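PDB 1HQZ: actin-binding protein, which binds actin filaments but not monomers, probably through this N-terminal cofilin-homology domain, and recruits the ARP2/3 complex to filament sides, regulating actin assembly. Local coordinates for residues I6-H11 / F103-N108; L33-N38 / V64-A69; I81-W86 / K112-Q117; C87-P92 / T119-D124. All blocks are in the same frame, centred on the assembly; numbering follows the deposited sequence.

Overall arrangement
All four contacts lie within one ADF-homology domain, a central mixed sheet flanked by helices. Interaction 2 pairs strands 32-37 and 65-71, and interaction 3 pairs strand 80-86 with edge strand 116-120; their centres are about 11 Å apart, linked by strand pairing in which Gly67 O lies 2.8 Å from Ile84 N. Interaction 4, centred about 16 Å from interaction 3, carries on from the ends of the same strand pair, where Ala120 N lies 2.8 Å from Gly85 O. Interaction 1 lays the N-terminal loop against helix 93-110, about 10 Å from interaction 2 between centres; Ile6 and Val106 both pack on Tyr66. Phe103 of that helix reaches Gly85 and Gln117 of interaction 3.

Interaction 1 (I6-H11 / F103-N108); sequences IDYTTH and FAAVAN
Ile6 and Val106 meet methyl to methyl, CD1 of the isoleucine lying 3.8 Å from CG2 of the valine, with the two side chains crossing at about a right angle. Ile6 is fully extended, CG1 anti to the backbone N (chi1 -177°) and CD1 continuing the line, which carries the terminal methyl to the helix while CG2 stays back, 4.4 Å from Ala105 CB. Tyr8 supplies the second half of the contact. Ala105 CB sits at the edge of its ring, close to the ring plane, 4.2 Å from CE2, and Val106 CG2 approaches obliquely, 4.3 Å from CD2. The phenol oxygen passes over the helix surface without bonding to Ala105; its hydrogen-bond partner is the side chain of Asn109, one turn further along. In this ADF-homology fold the segment leading into helix 12-24 is thereby laid against helix 93-110, one of the long helices that cover the central sheet. Ile6 and Val106 also rest on Tyr66 of the sheet beneath, and Ile6 touches Tyr43. Further out, Asp7 organises the turn that follows: its OD2 accepts from Thr10 OG1 at 2.9 Å through the syn lone pair, and its OD1 receives two weak bonds from the backbone N of Thr9 and Thr10. His11, at the N-cap position of helix 12-24, is held through ND1 by Glu14.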
# COMPACT_ATOMS: atom_id res chain seq x y z
N ILE A 6 -4.26 -9.14 -11.51
CA ILE A 6 -3.03 -8.93 -10.77
C ILE A 6 -2.51 -10.25 -10.23
O ILE A 6 -3.28 -11.13 -9.85
CB ILE A 6 -3.23 -7.97 -9.57
CG1 ILE A 6 -1.88 -7.74 -8.87
CG2 ILE A 6 -4.23 -8.57 -8.58
CD1 ILE A 6 -1.96 -6.85 -7.65
N ASP A 7 -1.19 -10.39 -10.19
CA ASP A 7 -0.60 -11.61 -9.66
C ASP A 7 0.17 -11.32 -8.39
O ASP A 7 1.26 -10.74 -8.44
CB ASP A 7 0.32 -12.26 -10.70
CG ASP A 7 1.23 -13.32 -10.10
OD1 ASP A 7 0.80 -14.01 -9.15
OD2 ASP A 7 2.37 -13.46 -10.59
N TYR A 8 -0.40 -11.71 -7.25
CA TYR A 8 0.24 -11.51 -5.96
C TYR A 8 0.36 -12.82 -5.18
O TYR A 8 0.60 -12.81 -3.97
CB TYR A 8 -0.54 -10.48 -5.12
CG TYR A 8 -2.03 -10.76 -4.98
CD1 TYR A 8 -2.49 -11.95 -4.43
CD2 TYR A 8 -2.96 -9.81 -5.38
CE1 TYR A 8 -3.86 -12.19 -4.28
CE2 TYR A 8 -4.33 -10.04 -5.24
CZ TYR A 8 -4.77 -11.22 -4.69
OH TYR A 8 -6.13 -11.43 -4.53
N THR A 9 0.18 -13.94 -5.87
CA THR A 9 0.27 -15.24 -5.21
C THR A 9 1.60 -15.94 -5.49
O THR A 9 2.06 -16.75 -4.68
CB THR A 9 -0.91 -16.15 -5.62
OG1 THR A 9 -0.98 -16.23 -7.04
CG2 THR A 9 -2.21 -15.61 -5.07
N THR A 10 2.21 -15.62 -6.62
CA THR A 10 3.50 -16.19 -7.00
C THR A 10 4.52 -15.92 -5.91
O THR A 10 5.25 -16.83 -5.49
CB THR A 10 4.02 -15.57 -8.31
OG1 THR A 10 3.18 -15.99 -9.40
CG2 THR A 10 5.45 -15.99 -8.58
N HIS A 11 4.57 -14.68 -5.45
CA HIS A 11 5.50 -14.28 -4.41
C HIS A 11 4.75 -14.03 -3.10
O HIS A 11 5.11 -13.14 -2.32
CB HIS A 11 6.26 -13.04 -4.84
CG HIS A 11 7.11 -13.24 -6.06
ND1 HIS A 11 8.20 -14.08 -6.08
CD2 HIS A 11 7.02 -12.71 -7.30
CE1 HIS A 11 8.75 -14.06 -7.28
NE2 HIS A 11 8.05 -13.24 -8.04
N PHE A 103 -7.17 -3.29 -7.38
CA PHE A 103 -7.04 -2.66 -6.08
C PHE A 103 -8.07 -3.31 -5.16
O PHE A 103 -7.80 -3.59 -4.00
CB PHE A 103 -7.28 -1.14 -6.19
CG PHE A 103 -6.96 -0.37 -4.93
CD1 PHE A 103 -6.14 -0.91 -3.94
CD2 PHE A 103 -7.44 0.93 -4.74
CE1 PHE A 103 -5.80 -0.17 -2.80
CE2 PHE A 103 -7.11 1.67 -3.60
CZ PHE A 103 -6.29 1.12 -2.63
N ALA A 104 -9.27 -3.55 -5.70
CA ALA A 104 -10.32 -4.19 -4.93
C ALA A 104 -9.83 -5.57 -4.47
O ALA A 104 -10.01 -5.95 -3.32
CB ALA A 104 -11.58 -4.33 -5.78
N ALA A 105 -9.19 -6.30 -5.38
CA ALA A 105 -8.66 -7.63 -5.07
C ALA A 105 -7.63 -7.57 -3.94
O ALA A 105 -7.66 -8.38 -3.00
CB ALA A 105 -8.03 -8.25 -6.31
N VAL A 106 -6.70 -6.61 -4.03
CA VAL A 106 -5.68 -6.45 -3.01
C VAL A 106 -6.31 -6.11 -1.66
O VAL A 106 -5.87 -6.59 -0.61
CB VAL A 106 -4.71 -5.31 -3.37
CG1 VAL A 106 -3.77 -5.03 -2.18
CG2 VAL A 106 -3.91 -5.68 -4.60
N ALA A 107 -7.33 -5.26 -1.68
CA ALA A 107 -7.98 -4.85 -0.45
C ALA A 107 -8.81 -5.96 0.18
O ALA A 107 -8.90 -6.05 1.40
CB ALA A 107 -8.85 -3.62 -0.70
N ASN A 108 -9.41 -6.81 -0.65
CA ASN A 108 -10.24 -7.90 -0.13
C ASN A 108 -9.51 -9.21 0.13
O ASN A 108 -9.90 -9.98 1.01
CB ASN A 108 -11.42 -8.20 -1.08
CG ASN A 108 -12.22 -6.96 -1.46
OD1 ASN A 108 -12.49 -6.08 -0.63
ND2 ASN A 108 -12.64 -6.89 -2.72

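Interaction 2 (L33-N38 / V64-A69); sequences LIISPN and VQYGLA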
# COMPACT_ATOMS: atom_id res chain seq x y z
N LEU A 33 5.13 -1.15 3.60
CA LEU A 33 5.54 -1.99 2.48
C LEU A 33 4.91 -1.49 1.19
O LEU A 33 3.77 -1.03 1.18
CB LEU A 33 5.06 -3.44 2.71
CG LEU A 33 4.86 -4.33 1.47
CD1 LEU A 33 6.21 -4.74 0.88
CD2 LEU A 33 4.05 -5.59 1.87
N ILE A 34 5.66 -1.59 0.10
CA ILE A 34 5.14 -1.21 -1.21
C ILE A 34 5.41 -2.40 -2.11
O ILE A 34 6.55 -2.88 -2.20
CB ILE A 34 5.87 0.01 -1.82
CG1 ILE A 34 5.50 1.29 -1.05
CG2 ILE A 34 5.49 0.15 -3.31
CD1 ILE A 34 6.11 2.58 -1.64
N ILE A 35 4.37 -2.92 -2.75
CA ILE A 35 4.57 -4.04 -3.68
C ILE A 35 4.44 -3.52 -5.10
O ILE A 35 3.53 -2.75 -5.42
CB ILE A 35 3.56 -5.19 -3.45
CG1 ILE A 35 2.13 -4.70 -3.70
CG2 ILE A 35 3.74 -5.77 -2.05
CD1 ILE A 35 1.10 -5.80 -3.64
N SER A 36 5.36 -3.95 -5.96
CA SER A 36 5.40 -3.52 -7.35
C SER A 36 5.58 -4.73 -8.28
O SER A 36 6.10 -5.77 -7.87
CB SER A 36 6.55 -2.52 -7.52
OG SER A 36 6.54 -1.90 -8.79
N PRO A 37 5.17 -4.60 -9.55
CA PRO A 37 5.30 -5.70 -10.51
C PRO A 37 6.70 -5.84 -11.09
O PRO A 37 7.31 -4.84 -11.49
CB PRO A 37 4.26 -5.35 -11.56
CG PRO A 37 4.41 -3.85 -11.64
CD PRO A 37 4.52 -3.43 -10.18
N ASN A 38 7.21 -7.07 -11.15
CA ASN A 38 8.54 -7.31 -11.71
C ASN A 38 8.49 -7.42 -13.23
O ASN A 38 7.44 -7.19 -13.84
CB ASN A 38 9.18 -8.59 -11.13
CG ASN A 38 8.35 -9.84 -11.40
OD1 ASN A 38 7.72 -9.98 -12.45
ND2 ASN A 38 8.38 -10.78 -10.45
N VAL A 64 2.03 0.76 -11.48
CA VAL A 64 0.87 0.66 -10.61
C VAL A 64 1.38 -0.13 -9.42
O VAL A 64 1.89 -1.24 -9.57
CB VAL A 64 -0.27 -0.13 -11.28
CG1 VAL A 64 -1.36 -0.45 -10.26
CG2 VAL A 64 -0.84 0.66 -12.42
N GLN A 65 1.27 0.43 -8.22
CA GLN A 65 1.75 -0.26 -7.04
C GLN A 65 0.77 -0.18 -5.89
O GLN A 65 -0.18 0.59 -5.91
CB GLN A 65 3.08 0.35 -6.59
CG GLN A 65 4.14 0.44 -7.68
CD GLN A 65 5.35 1.24 -7.25
OE1 GLN A 65 5.22 2.39 -6.82
NE2 GLN A 65 6.52 0.64 -7.36
N TYR A 66 1.02 -0.98 -4.86
CA TYR A 66 0.16 -0.97 -3.70
C TYR A 66 1.04 -0.84 -2.49
O TYR A 66 2.09 -1.49 -2.40
CB TYR A 66 -0.69 -2.24 -3.65
CG TYR A 66 -1.47 -2.45 -4.93
CD1 TYR A 66 -0.89 -3.06 -6.03
CD2 TYR A 66 -2.75 -1.93 -5.07
CE1 TYR A 66 -1.56 -3.14 -7.25
CE2 TYR A 66 -3.44 -2.00 -6.28
CZ TYR A 66 -2.83 -2.60 -7.37
OH TYR A 66 -3.48 -2.64 -8.57
N GLY A 67 0.62 0.02 -1.57
CA GLY A 67 1.38 0.24 -0.35
C GLY A 67 0.54 -0.12 0.85
O GLY A 67 -0.70 -0.06 0.82
N LEU A 68 1.22 -0.48 1.93
CA LEU A 68 0.58 -0.88 3.18
C LEU A 68 1.38 -0.27 4.30
O LEU A 68 2.60 -0.41 4.33
CB LEU A 68 0.61 -2.41 3.31
CG LEU A 68 0.17 -3.06 4.62
CD1 LEU A 68 -1.33 -3.02 4.73
CD2 LEU A 68 0.67 -4.50 4.64
N ALA A 69 0.72 0.42 5.22
CA ALA A 69 1.46 1.01 6.32
C ALA A 69 0.69 1.03 7.62
O ALA A 69 -0.53 1.22 7.64
CB ALA A 69 1.91 2.42 5.96
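Ile35 and Tyr66 face each other as a hydrogen-bonded pair of the antiparallel ladder that joins strands 32-37 and 65-71 in the middle of the ADF-homology sheet. Ile35 N gives a bond of 2.7 Å to Tyr66 O, and Tyr66 N returns one to Ile35 O; Leu33 and Leu68 make a second such pair. Between them, Ile34 stands opposite Gly67 in a non-hydrogen-bonded pair whose CA atoms come within 4.1 Å. The side chains of Ile35 and Tyr66 lie on the face packed by helices 12-24 and 93-110. Ile35 holds CG1 between its backbone N and carbonyl carbon (chi1 62°), which turns that branch across to the neighbouring strand, 3.7 Å from Tyr66 CB; CD1 then reaches the ring obliquely, 4.1 Å from Tyr66 CD1. The ring itself continues toward Phe99 and Asn102 of helix 93-110. On the other face, Ile34 lays CG2 4.1 Å from Gln65 CB. Gln65 sets CG beside its backbone N (chi1 -53°) and extends past it, which brings its NE2 to Ser36 OG. With OE1 bound to the backbone N of Asp60, the two ends together fix which way round the amide lies; NE2 of Gln65 donates to Ser36 OG at 2.9 Å, the hydroxyl oxygen lying only 8° out of the amide plane.

Interaction 3 (I81-W86 / K112-Q117); sequences IIIIGW and KGYHVQ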
# COMPACT_ATOMS: atom_id res chain seq x y z
N ILE A 81 -4.13 0.87 10.12
CA ILE A 81 -3.58 0.43 8.86
C ILE A 81 -4.16 1.18 7.66
O ILE A 81 -5.39 1.34 7.53
CB ILE A 81 -3.81 -1.11 8.67
CG1 ILE A 81 -2.92 -1.93 9.61
CG2 ILE A 81 -3.41 -1.52 7.27
CD1 ILE A 81 -2.97 -1.56 11.05
N ILE A 82 -3.27 1.64 6.79
CA ILE A 82 -3.71 2.33 5.59
C ILE A 82 -3.16 1.59 4.38
O ILE A 82 -2.05 1.06 4.41
CB ILE A 82 -3.23 3.81 5.58
CG1 ILE A 82 -3.63 4.47 4.25
CG2 ILE A 82 -1.72 3.89 5.79
CD1 ILE A 82 -3.39 5.98 4.18
N ILE A 83 -3.97 1.48 3.33
CA ILE A 83 -3.49 0.83 2.13
C ILE A 83 -3.62 1.88 1.04
O ILE A 83 -4.56 2.68 1.04
CB ILE A 83 -4.31 -0.41 1.74
CG1 ILE A 83 -5.78 -0.04 1.55
CG2 ILE A 83 -4.15 -1.46 2.81
CD1 ILE A 83 -6.60 -1.16 0.92
N ILE A 84 -2.64 1.90 0.15
CA ILE A 84 -2.64 2.88 -0.93
C ILE A 84 -2.60 2.23 -2.30
O ILE A 84 -1.75 1.39 -2.57
CB ILE A 84 -1.44 3.85 -0.77
CG1 ILE A 84 -1.68 4.74 0.45
CG2 ILE A 84 -1.25 4.68 -2.03
CD1 ILE A 84 -0.53 5.62 0.80
N GLY A 85 -3.55 2.60 -3.14
CA GLY A 85 -3.61 2.11 -4.50
C GLY A 85 -2.99 3.20 -5.34
O GLY A 85 -3.59 4.24 -5.59
N TRP A 86 -1.76 2.96 -5.77
CA TRP A 86 -1.00 3.91 -6.57
C TRP A 86 -1.17 3.59 -8.06
O TRP A 86 -0.73 2.54 -8.53
CB TRP A 86 0.47 3.83 -6.12
CG TRP A 86 1.43 4.62 -6.93
CD1 TRP A 86 2.23 4.15 -7.93
CD2 TRP A 86 1.72 6.01 -6.80
NE1 TRP A 86 3.00 5.16 -8.42
CE2 TRP A 86 2.71 6.32 -7.75
CE3 TRP A 86 1.23 7.04 -5.97
CZ2 TRP A 86 3.23 7.61 -7.91
CZ3 TRP A 86 1.76 8.32 -6.12
CH2 TRP A 86 2.75 8.59 -7.09
N LYS A 112 -5.69 -7.39 3.82
CA LYS A 112 -6.91 -7.32 4.62
C LYS A 112 -6.67 -6.68 5.98
O LYS A 112 -5.57 -6.74 6.52
CB LYS A 112 -7.50 -8.72 4.84
CG LYS A 112 -7.93 -9.44 3.57
CD LYS A 112 -8.48 -10.84 3.87
CE LYS A 112 -9.81 -10.76 4.60
NZ LYS A 112 -10.82 -10.00 3.79
N GLY A 113 -7.71 -6.05 6.52
CA GLY A 113 -7.62 -5.43 7.84
C GLY A 113 -7.21 -3.98 7.86
O GLY A 113 -6.72 -3.49 8.87
N TYR A 114 -7.41 -3.28 6.75
CA TYR A 114 -7.04 -1.87 6.66
C TYR A 114 -8.13 -0.98 7.26
O TYR A 114 -9.31 -1.32 7.24
CB TYR A 114 -6.80 -1.48 5.20
CG TYR A 114 -8.01 -1.70 4.31
CD1 TYR A 114 -8.99 -0.72 4.19
CD2 TYR A 114 -8.18 -2.91 3.64
CE1 TYR A 114 -10.13 -0.94 3.42
CE2 TYR A 114 -9.32 -3.15 2.88
CZ TYR A 114 -10.29 -2.16 2.77
OH TYR A 114 -11.42 -2.40 2.03
N HIS A 115 -7.72 0.17 7.79
CA HIS A 115 -8.68 1.09 8.36
C HIS A 115 -8.99 2.18 7.36
O HIS A 115 -10.10 2.71 7.32
CB HIS A 115 -8.15 1.72 9.65
CG HIS A 115 -7.92 0.72 10.73
ND1 HIS A 115 -6.71 0.07 10.89
CD2 HIS A 115 -8.74 0.23 11.69
CE1 HIS A 115 -6.81 -0.78 11.90
NE2 HIS A 115 -8.03 -0.71 12.40
N VAL A 116 -7.99 2.51 6.53
CA VAL A 116 -8.13 3.56 5.53
C VAL A 116 -7.64 3.09 4.16
O VAL A 116 -6.59 2.44 4.05
CB VAL A 116 -7.32 4.79 5.93
CG1 VAL A 116 -7.52 5.90 4.90
CG2 VAL A 116 -7.75 5.27 7.30
N GLN A 117 -8.41 3.42 3.12
CA GLN A 117 -8.06 3.06 1.76
C GLN A 117 -8.03 4.32 0.91
O GLN A 117 -9.01 5.04 0.83
CB GLN A 117 -9.09 2.09 1.16
CG GLN A 117 -8.76 1.71 -0.28
CD GLN A 117 -9.77 0.76 -0.92
OE1 GLN A 117 -9.56 0.30 -2.04
NE2 GLN A 117 -10.86 0.47 -0.22
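Gly113 and Tyr114 bring the chain alongside Ile81 before regular strand pairing begins. Gly113 O lies 3.8 Å from Ile81 CB, and the positive phi of this glycine turns the chain as it leaves helix 93-110; at these backbone angles a CB would be jammed against the carbonyl O of Lys112. Tyr114 follows, its CG between backbone N and carbonyl carbon (chi1 59°), and Ile83 CD1 lies over one face of the ring, toward its rim, in a CH-pi contact 3.7 Å from the centroid. Ile83 CG2 meets Tyr114 CB at 3.6 Å, a second branch of the same isoleucine touching the root of the tyrosine. His115 then uses both backbone and side chain on Ile81. Its N donates to Ile81 O at 2.6 Å, while His115 ND1 accepts from Ile81 N at 2.8 Å, the N-H nearly straight (175°) but tilted 18° from the ring plane. Val116 N also donates to Ile81 O, which is thus gripped by two successive N-H groups, that of Val116 in the carbonyl plane and that of His115 tilted from it. Val116 O receives Ile83 N; from here the strands run parallel, completing the beta-alpha-beta crossover of strand 80-86, helix 93-110 and strand 116-120. Val116 packs on Ile82 CG1, on the face opposite Ile83. Gln117 extends its aliphatic part along Ile83, with Gln117 CG 3.8 Å from Ile83 CD1. Because ND1 of His115 accepts here it carries no proton, and the ring is probably neutral with its hydrogen on NE2.

Interaction 4 (C87-P92 / T119-D124); sequences CPDSAP and TARDED
A backbone hydrogen bond and a surface salt bridge between Asp89 and Arg121 tie together two loops where strands 80-86 and 116-120 leave the sheet, the first loop leading into helix 93-110. Cys87 N donates to Ala120 O at 2.8 Å and 173°, extending the pairing of the two strands one step beyond the regular sheet; Ala120 in turn is bonded to Gly85. Arg121 then folds back along the first loop. Its CG lies 3.5 Å from Cys87 O, and a bend at chi3 (44°) swings the guanidinium to the carboxylate of Asp89. The grip is side-on and bidentate: Arg121 NE donates to Asp89 OD1 at 3.1 Å and Arg121 NH2 to Asp89 OD2 at 2.9 Å. Both oxygens lie close to the guanidinium plane and are met on their syn sides, though the nitrogens stand somewhat out of the carboxylate plane, the two groups being inclined by 22°. Asp89 belongs to a type I turn from Pro88 to Ala91, which presents its side chain at the tip of the loop. Pro88 CA makes a longer CH contact with Arg121 O, and a water bridges that same carbonyl to Asp89 N, 2.6 Å from the amide. On the Arg121 side, Asp125 accepts from the backbone N of Arg121 and Asp122, while Asp122 OD1 closes an Asx turn onto Asp124 N. Two N-H donors, one to each oxygen, hold the guanidinium edge-on to the carboxylate and would fix its rotation; with both residues exposed, solvent probably screens the attraction.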
# COMPACT_ATOMS: atom_id res chain seq x y z
N CYS A 87 -1.82 4.50 -8.79
CA CYS A 87 -2.08 4.31 -10.21
C CYS A 87 -1.69 5.56 -10.99
O CYS A 87 -2.56 6.33 -11.38
CB CYS A 87 -3.58 4.01 -10.42
SG CYS A 87 -4.07 3.57 -12.11
N PRO A 88 -0.38 5.76 -11.23
CA PRO A 88 0.15 6.93 -11.96
C PRO A 88 -0.22 6.95 -13.43
O PRO A 88 -0.43 5.90 -14.04
CB PRO A 88 1.66 6.80 -11.74
CG PRO A 88 1.85 5.31 -11.80
CD PRO A 88 0.69 4.78 -10.98
N ASP A 89 -0.32 8.15 -13.99
CA ASP A 89 -0.69 8.31 -15.39
C ASP A 89 0.25 7.58 -16.34
O ASP A 89 -0.20 6.99 -17.32
CB ASP A 89 -0.73 9.80 -15.78
CG ASP A 89 -1.83 10.57 -15.05
OD1 ASP A 89 -2.77 9.93 -14.52
OD2 ASP A 89 -1.76 11.82 -15.01
N SER A 90 1.54 7.58 -16.02
CA SER A 90 2.57 6.95 -16.84
C SER A 90 2.63 5.43 -16.82
O SER A 90 3.37 4.83 -17.60
CB SER A 90 3.94 7.50 -16.44
OG SER A 90 3.98 8.90 -16.66
N ALA A 91 1.88 4.79 -15.92
CA ALA A 91 1.88 3.33 -15.86
C ALA A 91 1.25 2.81 -17.15
O ALA A 91 0.42 3.48 -17.76
CB ALA A 91 1.07 2.87 -14.65
N PRO A 92 1.63 1.59 -17.58
CA PRO A 92 1.08 1.01 -18.80
C PRO A 92 -0.45 1.02 -18.88
O PRO A 92 -1.13 0.67 -17.92
CB PRO A 92 1.68 -0.40 -18.82
CG PRO A 92 2.08 -0.65 -17.40
CD PRO A 92 2.58 0.68 -16.94
N THR A 119 -6.70 6.14 -2.96
CA THR A 119 -6.29 5.97 -4.34
C THR A 119 -5.39 7.19 -4.63
O THR A 119 -5.76 8.33 -4.33
CB THR A 119 -7.50 5.97 -5.30
OG1 THR A 119 -8.24 4.75 -5.13
CG2 THR A 119 -7.02 6.07 -6.75
N ALA A 120 -4.21 6.94 -5.17
CA ALA A 120 -3.27 8.02 -5.46
C ALA A 120 -2.70 7.94 -6.86
O ALA A 120 -2.54 6.85 -7.41
CB ALA A 120 -2.15 8.00 -4.43
N ARG A 121 -2.37 9.09 -7.43
CA ARG A 121 -1.80 9.20 -8.78
C ARG A 121 -0.45 9.91 -8.78
O ARG A 121 0.37 9.68 -9.65
CB ARG A 121 -2.74 9.99 -9.68
CG ARG A 121 -3.97 9.24 -10.14
CD ARG A 121 -4.86 10.17 -10.93
NE ARG A 121 -4.10 10.97 -11.89
CZ ARG A 121 -4.01 12.30 -11.85
NH1 ARG A 121 -4.65 12.98 -10.90
NH2 ARG A 121 -3.27 12.94 -12.74
N ASP A 122 -0.24 10.79 -7.80
CA ASP A 122 1.01 11.53 -7.70
C ASP A 122 1.25 11.96 -6.25
O ASP A 122 0.42 11.70 -5.37
CB ASP A 122 0.97 12.76 -8.61
CG ASP A 122 -0.12 13.72 -8.23
OD1 ASP A 122 -0.03 14.32 -7.14
OD2 ASP A 122 -1.09 13.88 -9.01
N GLU A 123 2.38 12.62 -6.01
CA GLU A 123 2.73 13.05 -4.66
C GLU A 123 1.71 13.93 -3.96
O GLU A 123 1.61 13.90 -2.74
CB GLU A 123 4.09 13.75 -4.66
CG GLU A 123 5.28 12.80 -4.81
CD GLU A 123 5.62 12.47 -6.26
OE1 GLU A 123 4.72 11.99 -6.99
OE2 GLU A 123 6.78 12.70 -6.66
N ASP A 124 0.94 14.71 -4.72
CA ASP A 124 -0.06 15.57 -4.10
C ASP A 124 -1.18 14.74 -3.46
O ASP A 124 -1.86 15.22 -2.55
CB ASP A 124 -0.65 16.54 -5.14
CG ASP A 124 0.29 17.70 -5.46
OD1 ASP A 124 -0.09 18.54 -6.30
OD2 ASP A 124 1.40 17.77 -4.88
O HOH W 1 0.73 10.07 -12.68